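Local coordinates for probable sugar kinase (PDB 3KZH), which is probably a carbohydrate kinase of the pfkB family, transferring phosphate to a sugar, and is seen here with glucose bound, at residues R131-S144 / F157-S169. Sequence-based numbering, arbitrary orientation.
Sequences REIFENAEYTVLDS and FKDKTNFILDPVS. With BGC (beta-D-glucopyranose), chain C.
The N-H of Thr-140 bonds to Asn-162 O (N to O 2.9 Å), and Thr-140 O accepts the N-H of Ile-164; Leu-142 repeats the pattern with Ile-164 O and Asp-166 N, forming a parallel ladder.

On one sheet face, Leu-142 CD1 lies 3.7 Å from Phe-163 CD1, and Thr-140 CG2 packs alongside the same ring. On the other, Val-141 CG2 meets Ile-164 CB, while Ile-164 CD1 approaches Tyr-139 CB; helices 44-54 and 255-268 add to this side.

Ahead of the strands, the Phe-134 and Phe-157 rings form an offset stack, centroids 5.0 Å apart and planes at 14°. Phe-134 CB sits over the centre of the Phe-157 ring and Glu-135 CG at its edge, the Glu-135 carboxylate salt-bridged to Arg-131.

Hydroxyl bonds flank the strand pair. Thr-161 turns OG1 away from its own N (chi1 -178°), to donate to Ala-137 O from above the carbonyl plane. Ser-144 OG donates to Pro-167 O at 2.6 Å, Ser-169 N bonding the same oxygen from the opposite face.

This is the beta-alpha-beta unit of a ribokinase-like fold, strands linked by helix 147-157; Asp-166, Pro-167 and Val-168 line the glucose pocket, glucose O2 donating to Val-168 O at 2.8 Å.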
loop_
_atom_site.group_PDB
_atom_site.type_symbol
_atom_site.label_atom_id
_atom_site.label_comp_id
_atom_site.label_asym_id
_atom_site.label_seq_id
_atom_site.Cartn_x
_atom_site.Cartn_y
_atom_site.Cartn_z
ATOM N N ARG A 131 -6.502 8.051 -28.995
ATOM C CA ARG A 131 -6.328 7.371 -30.294
ATOM C C ARG A 131 -4.932 7.506 -30.916
ATOM O O ARG A 131 -4.426 6.580 -31.538
ATOM C CB ARG A 131 -7.390 7.847 -31.296
ATOM C CG ARG A 131 -7.377 9.351 -31.574
ATOM C CD ARG A 131 -8.276 9.719 -32.721
ATOM N NE ARG A 131 -7.740 9.245 -33.991
ATOM C CZ ARG A 131 -8.056 9.751 -35.180
ATOM N NH1 ARG A 131 -8.918 10.762 -35.283
ATOM N NH2 ARG A 131 -7.499 9.246 -36.274
ATOM N N GLU A 132 -4.296 8.645 -30.660
ATOM C CA GLU A 132 -2.965 8.957 -31.171
ATOM C C GLU A 132 -1.874 8.098 -30.517
ATOM O O GLU A 132 -0.822 7.864 -31.115
ATOM C CB GLU A 132 -2.686 10.437 -30.947
ATOM C CG GLU A 132 -1.771 11.066 -31.954
ATOM C CD GLU A 132 -1.626 12.548 -31.718
ATOM O OE1 GLU A 132 -2.502 13.310 -32.180
ATOM O OE2 GLU A 132 -0.643 12.937 -31.051
ATOM N N ILE A 133 -2.138 7.620 -29.300
ATOM C CA ILE A 133 -1.186 6.763 -28.595
ATOM C C ILE A 133 -1.198 5.374 -29.245
ATOM O O ILE A 133 -0.142 4.779 -29.454
ATOM C CB ILE A 133 -1.486 6.676 -27.067
ATOM C CG1 ILE A 133 -1.599 8.078 -26.442
ATOM C CG2 ILE A 133 -0.405 5.833 -26.344
ATOM C CD1 ILE A 133 -0.333 8.968 -26.543
ATOM N N PHE A 134 -2.396 4.918 -29.625
ATOM C CA PHE A 134 -2.595 3.631 -30.294
ATOM C C PHE A 134 -2.045 3.651 -31.716
ATOM O O PHE A 134 -1.226 2.807 -32.072
ATOM C CB PHE A 134 -4.075 3.264 -30.351
ATOM C CG PHE A 134 -4.680 2.926 -29.026
ATOM C CD1 PHE A 134 -4.570 1.626 -28.502
ATOM C CD2 PHE A 134 -5.422 3.883 -28.317
ATOM C CE1 PHE A 134 -5.202 1.274 -27.276
ATOM C CE2 PHE A 134 -6.061 3.553 -27.094
ATOM C CZ PHE A 134 -5.951 2.246 -26.574
ATOM N N GLU A 135 -2.437 4.670 -32.485
ATOM C CA GLU A 135 -2.017 4.843 -33.881
ATOM C C GLU A 135 -0.508 4.971 -34.131
ATOM O O GLU A 135 -0.005 4.472 -35.148
ATOM C CB GLU A 135 -2.761 6.022 -34.524
ATOM C CG GLU A 135 -4.265 5.818 -34.614
ATOM C CD GLU A 135 -5.033 7.017 -35.142
ATOM O OE1 GLU A 135 -4.636 8.167 -34.855
ATOM O OE2 GLU A 135 -6.050 6.803 -35.839
ATOM N N ASN A 136 0.204 5.608 -33.202
ATOM C CA ASN A 136 1.652 5.785 -33.332
ATOM C C ASN A 136 2.482 4.726 -32.596
ATOM O O ASN A 136 3.712 4.815 -32.554
ATOM C CB ASN A 136 2.074 7.199 -32.909
ATOM C CG ASN A 136 1.454 8.279 -33.780
ATOM O OD1 ASN A 136 0.549 8.990 -33.345
ATOM N ND2 ASN A 136 1.921 8.390 -35.019
ATOM N N ALA A 137 1.805 3.733 -32.014
ATOM C CA ALA A 137 2.465 2.635 -31.314
ATOM C C ALA A 137 2.913 1.616 -32.345
ATOM O O ALA A 137 2.138 1.264 -33.237
ATOM C CB ALA A 137 1.517 1.992 -30.325
ATOM N N GLU A 138 4.163 1.163 -32.250
ATOM C CA GLU A 138 4.678 0.181 -33.212
ATOM C C GLU A 138 3.971 -1.154 -33.004
ATOM O O GLU A 138 3.564 -1.805 -33.968
ATOM C CB GLU A 138 6.192 -0.003 -33.089
ATOM C CG GLU A 138 7.023 1.267 -33.014
ATOM C CD GLU A 138 7.103 2.031 -34.328
ATOM O OE1 GLU A 138 7.262 1.390 -35.394
ATOM O OE2 GLU A 138 7.024 3.280 -34.290
ATOM N N TYR A 139 3.861 -1.563 -31.738
ATOM C CA TYR A 139 3.162 -2.792 -31.365
ATOM C C TYR A 139 2.270 -2.479 -30.168
ATOM O O TYR A 139 2.541 -1.530 -29.420
ATOM C CB TYR A 139 4.136 -3.962 -31.068
ATOM C CG TYR A 139 4.945 -4.447 -32.268
ATOM C CD1 TYR A 139 4.494 -5.489 -33.080
ATOM C CD2 TYR A 139 6.124 -3.798 -32.646
ATOM C CE1 TYR A 139 5.216 -5.857 -34.261
ATOM C CE2 TYR A 139 6.839 -4.137 -33.794
ATOM C CZ TYR A 139 6.385 -5.164 -34.599
ATOM O OH TYR A 139 7.094 -5.474 -35.736
ATOM N N THR A 140 1.151 -3.193 -30.055
ATOM C CA THR A 140 0.227 -2.990 -28.941
ATOM C C THR A 140 -0.208 -4.329 -28.332
ATOM O O THR A 140 -0.826 -5.160 -28.995
ATOM C CB THR A 140 -0.992 -2.074 -29.321
ATOM O OG1 THR A 140 -0.518 -0.778 -29.706
ATOM C CG2 THR A 140 -1.941 -1.885 -28.138
ATOM N N VAL A 141 0.140 -4.519 -27.059
ATOM C CA VAL A 141 -0.159 -5.747 -26.319
ATOM C C VAL A 141 -1.516 -5.672 -25.636
ATOM O O VAL A 141 -1.879 -4.669 -25.015
ATOM C CB VAL A 141 0.956 -6.058 -25.258
ATOM C CG1 VAL A 141 0.602 -7.281 -24.396
ATOM C CG2 VAL A 141 2.289 -6.282 -25.948
ATOM N N LEU A 142 -2.263 -6.758 -25.780
ATOM C CA LEU A 142 -3.581 -6.909 -25.189
ATOM C C LEU A 142 -3.678 -8.324 -24.659
ATOM O O LEU A 142 -2.958 -9.216 -25.106
ATOM C CB LEU A 142 -4.696 -6.732 -26.246
ATOM C CG LEU A 142 -5.006 -5.435 -27.008
ATOM C CD1 LEU A 142 -6.167 -5.648 -27.951
ATOM C CD2 LEU A 142 -5.320 -4.323 -26.052
ATOM N N ASP A 143 -4.550 -8.507 -23.677
ATOM C CA ASP A 143 -4.840 -9.822 -23.132
ATOM C C ASP A 143 -6.306 -10.084 -23.488
ATOM O O ASP A 143 -6.937 -9.219 -24.093
ATOM C CB ASP A 143 -4.534 -9.917 -21.619
ATOM C CG ASP A 143 -5.386 -8.998 -20.732
ATOM O OD1 ASP A 143 -6.319 -8.302 -21.190
ATOM O OD2 ASP A 143 -5.091 -8.991 -19.521
ATOM N N SER A 144 -6.858 -11.217 -23.062
ATOM C CA SER A 144 -8.240 -11.574 -23.381
ATOM C C SER A 144 -9.321 -11.238 -22.336
ATOM O O SER A 144 -10.366 -11.898 -22.286
ATOM C CB SER A 144 -8.279 -13.052 -23.739
ATOM O OG SER A 144 -7.746 -13.796 -22.668
ATOM N N PHE A 157 -8.007 0.201 -34.999
ATOM C CA PHE A 157 -6.543 0.359 -35.102
ATOM C C PHE A 157 -5.664 -0.741 -35.722
ATOM O O PHE A 157 -4.441 -0.563 -35.775
ATOM C CB PHE A 157 -5.934 0.717 -33.723
ATOM C CG PHE A 157 -6.639 1.826 -32.991
ATOM C CD1 PHE A 157 -6.458 3.170 -33.365
ATOM C CD2 PHE A 157 -7.512 1.527 -31.935
ATOM C CE1 PHE A 157 -7.149 4.218 -32.685
ATOM C CE2 PHE A 157 -8.208 2.547 -31.247
ATOM C CZ PHE A 157 -8.029 3.901 -31.622
ATOM N N LYS A 158 -6.251 -1.838 -36.217
ATOM C CA LYS A 158 -5.474 -2.952 -36.799
ATOM C C LYS A 158 -4.455 -2.643 -37.915
ATOM O O LYS A 158 -3.445 -3.341 -38.043
ATOM C CB LYS A 158 -6.386 -4.104 -37.246
ATOM C CG LYS A 158 -7.281 -3.807 -38.449
ATOM C CD LYS A 158 -7.752 -5.089 -39.098
ATOM C CE LYS A 158 -8.593 -4.838 -40.339
ATOM N NZ LYS A 158 -9.860 -4.128 -40.021
ATOM N N ASP A 159 -4.721 -1.607 -38.708
ATOM C CA ASP A 159 -3.828 -1.219 -39.804
ATOM C C ASP A 159 -2.892 -0.074 -39.414
ATOM O O ASP A 159 -1.991 0.289 -40.180
ATOM C CB ASP A 159 -4.637 -0.828 -41.047
ATOM C CG ASP A 159 -5.559 -1.934 -41.525
ATOM O OD1 ASP A 159 -5.054 -2.981 -41.985
ATOM O OD2 ASP A 159 -6.795 -1.750 -41.431
ATOM N N LYS A 160 -3.121 0.477 -38.220
ATOM C CA LYS A 160 -2.340 1.586 -37.665
ATOM C C LYS A 160 -1.265 1.115 -36.675
ATOM O O LYS A 160 -0.214 1.746 -36.546
ATOM C CB LYS A 160 -3.285 2.602 -37.006
ATOM C CG LYS A 160 -4.110 3.465 -37.983
ATOM C CD LYS A 160 -5.631 3.238 -37.860
ATOM C CE LYS A 160 -6.116 2.043 -38.696
ATOM N NZ LYS A 160 -7.516 1.587 -38.447
ATOM N N THR A 161 -1.560 0.026 -35.962
ATOM C CA THR A 161 -0.638 -0.586 -35.000
ATOM C C THR A 161 -0.714 -2.116 -35.074
ATOM O O THR A 161 -1.736 -2.681 -35.469
ATOM C CB THR A 161 -0.875 -0.101 -33.532
ATOM O OG1 THR A 161 0.085 -0.715 -32.650
ATOM C CG2 THR A 161 -2.278 -0.409 -33.054
ATOM N N ASN A 162 0.372 -2.769 -34.677
ATOM C CA ASN A 162 0.468 -4.219 -34.696
ATOM C C ASN A 162 0.150 -4.858 -33.338
ATOM O O ASN A 162 0.960 -4.840 -32.412
ATOM C CB ASN A 162 1.862 -4.619 -35.163
ATOM C CG ASN A 162 2.110 -4.349 -36.637
ATOM O OD1 ASN A 162 3.231 -4.019 -37.026
ATOM N ND2 ASN A 162 1.095 -4.562 -37.470
ATOM N N PHE A 163 -1.024 -5.464 -33.248
ATOM C CA PHE A 163 -1.495 -6.086 -32.015
ATOM C C PHE A 163 -0.884 -7.434 -31.616
ATOM O O PHE A 163 -0.642 -8.291 -32.461
ATOM C CB PHE A 163 -3.012 -6.192 -32.054
ATOM C CG PHE A 163 -3.720 -4.896 -31.882
ATOM C CD1 PHE A 163 -3.975 -4.395 -30.604
ATOM C CD2 PHE A 163 -4.188 -4.185 -33.003
ATOM C CE1 PHE A 163 -4.702 -3.188 -30.424
ATOM C CE2 PHE A 163 -4.913 -2.985 -32.845
ATOM C CZ PHE A 163 -5.171 -2.483 -31.550
ATOM N N ILE A 164 -0.621 -7.590 -30.316
ATOM C CA ILE A 164 -0.041 -8.815 -29.750
ATOM C C ILE A 164 -0.984 -9.408 -28.681
ATOM O O ILE A 164 -1.322 -8.737 -27.706
ATOM C CB ILE A 164 1.390 -8.566 -29.128
ATOM C CG1 ILE A 164 2.334 -7.899 -30.150
ATOM C CG2 ILE A 164 2.002 -9.889 -28.635
ATOM C CD1 ILE A 164 3.676 -7.468 -29.609
ATOM N N LEU A 165 -1.368 -10.674 -28.857
ATOM C CA LEU A 165 -2.255 -11.359 -27.918
ATOM C C LEU A 165 -1.613 -12.346 -26.938
ATOM O O LEU A 165 -0.855 -13.229 -27.335
ATOM C CB LEU A 165 -3.389 -12.090 -28.673
ATOM C CG LEU A 165 -4.478 -12.895 -27.929
ATOM C CD1 LEU A 165 -5.296 -12.016 -26.991
ATOM C CD2 LEU A 165 -5.389 -13.621 -28.905
ATOM N N ASP A 166 -1.994 -12.199 -25.666
ATOM C CA ASP A 166 -1.594 -13.079 -24.568
ATOM C C ASP A 166 -2.985 -13.604 -24.129
ATOM O O ASP A 166 -3.700 -12.913 -23.409
ATOM C CB ASP A 166 -0.926 -12.276 -23.435
ATOM C CG ASP A 166 -0.332 -13.168 -22.329
ATOM O OD1 ASP A 166 -0.860 -14.271 -22.084
ATOM O OD2 ASP A 166 0.676 -12.768 -21.700
ATOM N N PRO A 167 -3.385 -14.825 -24.558
ATOM C CA PRO A 167 -4.694 -15.403 -24.206
ATOM C C PRO A 167 -5.076 -15.654 -22.744
ATOM O O PRO A 167 -6.244 -15.930 -22.482
ATOM C CB PRO A 167 -4.736 -16.706 -25.019
ATOM C CG PRO A 167 -3.832 -16.438 -26.158
ATOM C CD PRO A 167 -2.685 -15.728 -25.485
ATOM N N VAL A 168 -4.121 -15.554 -21.812
ATOM C CA VAL A 168 -4.328 -15.762 -20.354
ATOM C C VAL A 168 -4.765 -17.188 -19.910
ATOM O O VAL A 168 -4.128 -17.785 -19.033
ATOM C CB VAL A 168 -5.224 -14.623 -19.714
ATOM C CG1 VAL A 168 -5.397 -14.816 -18.206
ATOM C CG2 VAL A 168 -4.586 -13.263 -19.967
ATOM N N SER A 169 -5.844 -17.706 -20.499
ATOM C CA SER A 169 -6.372 -19.040 -20.198
ATOM C C SER A 169 -7.129 -19.591 -21.403
ATOM O O SER A 169 -7.482 -18.839 -22.313
ATOM C CB SER A 169 -7.308 -19.009 -18.976
ATOM O OG SER A 169 -8.579 -18.456 -19.290
HETATM C C2 BGC C . -0.649 -18.653 -20.148
HETATM C C3 BGC C . 0.758 -19.090 -19.639
HETATM C C4 BGC C . 1.589 -19.312 -20.972
HETATM C C5 BGC C . 1.654 -18.008 -21.876
HETATM C C6 BGC C . 2.390 -18.153 -23.146
HETATM C C1 BGC C . -0.492 -17.361 -20.945
HETATM O O1 BGC C . -1.613 -16.991 -21.330
HETATM O O2 BGC C . -1.388 -18.424 -19.143
HETATM O O3 BGC C . 0.534 -20.205 -19.046
HETATM O O4 BGC C . 2.795 -19.714 -20.631
HETATM O O5 BGC C . 0.347 -17.573 -22.170
HETATM O O HOH W 1 2.360 2.430 -35.826
#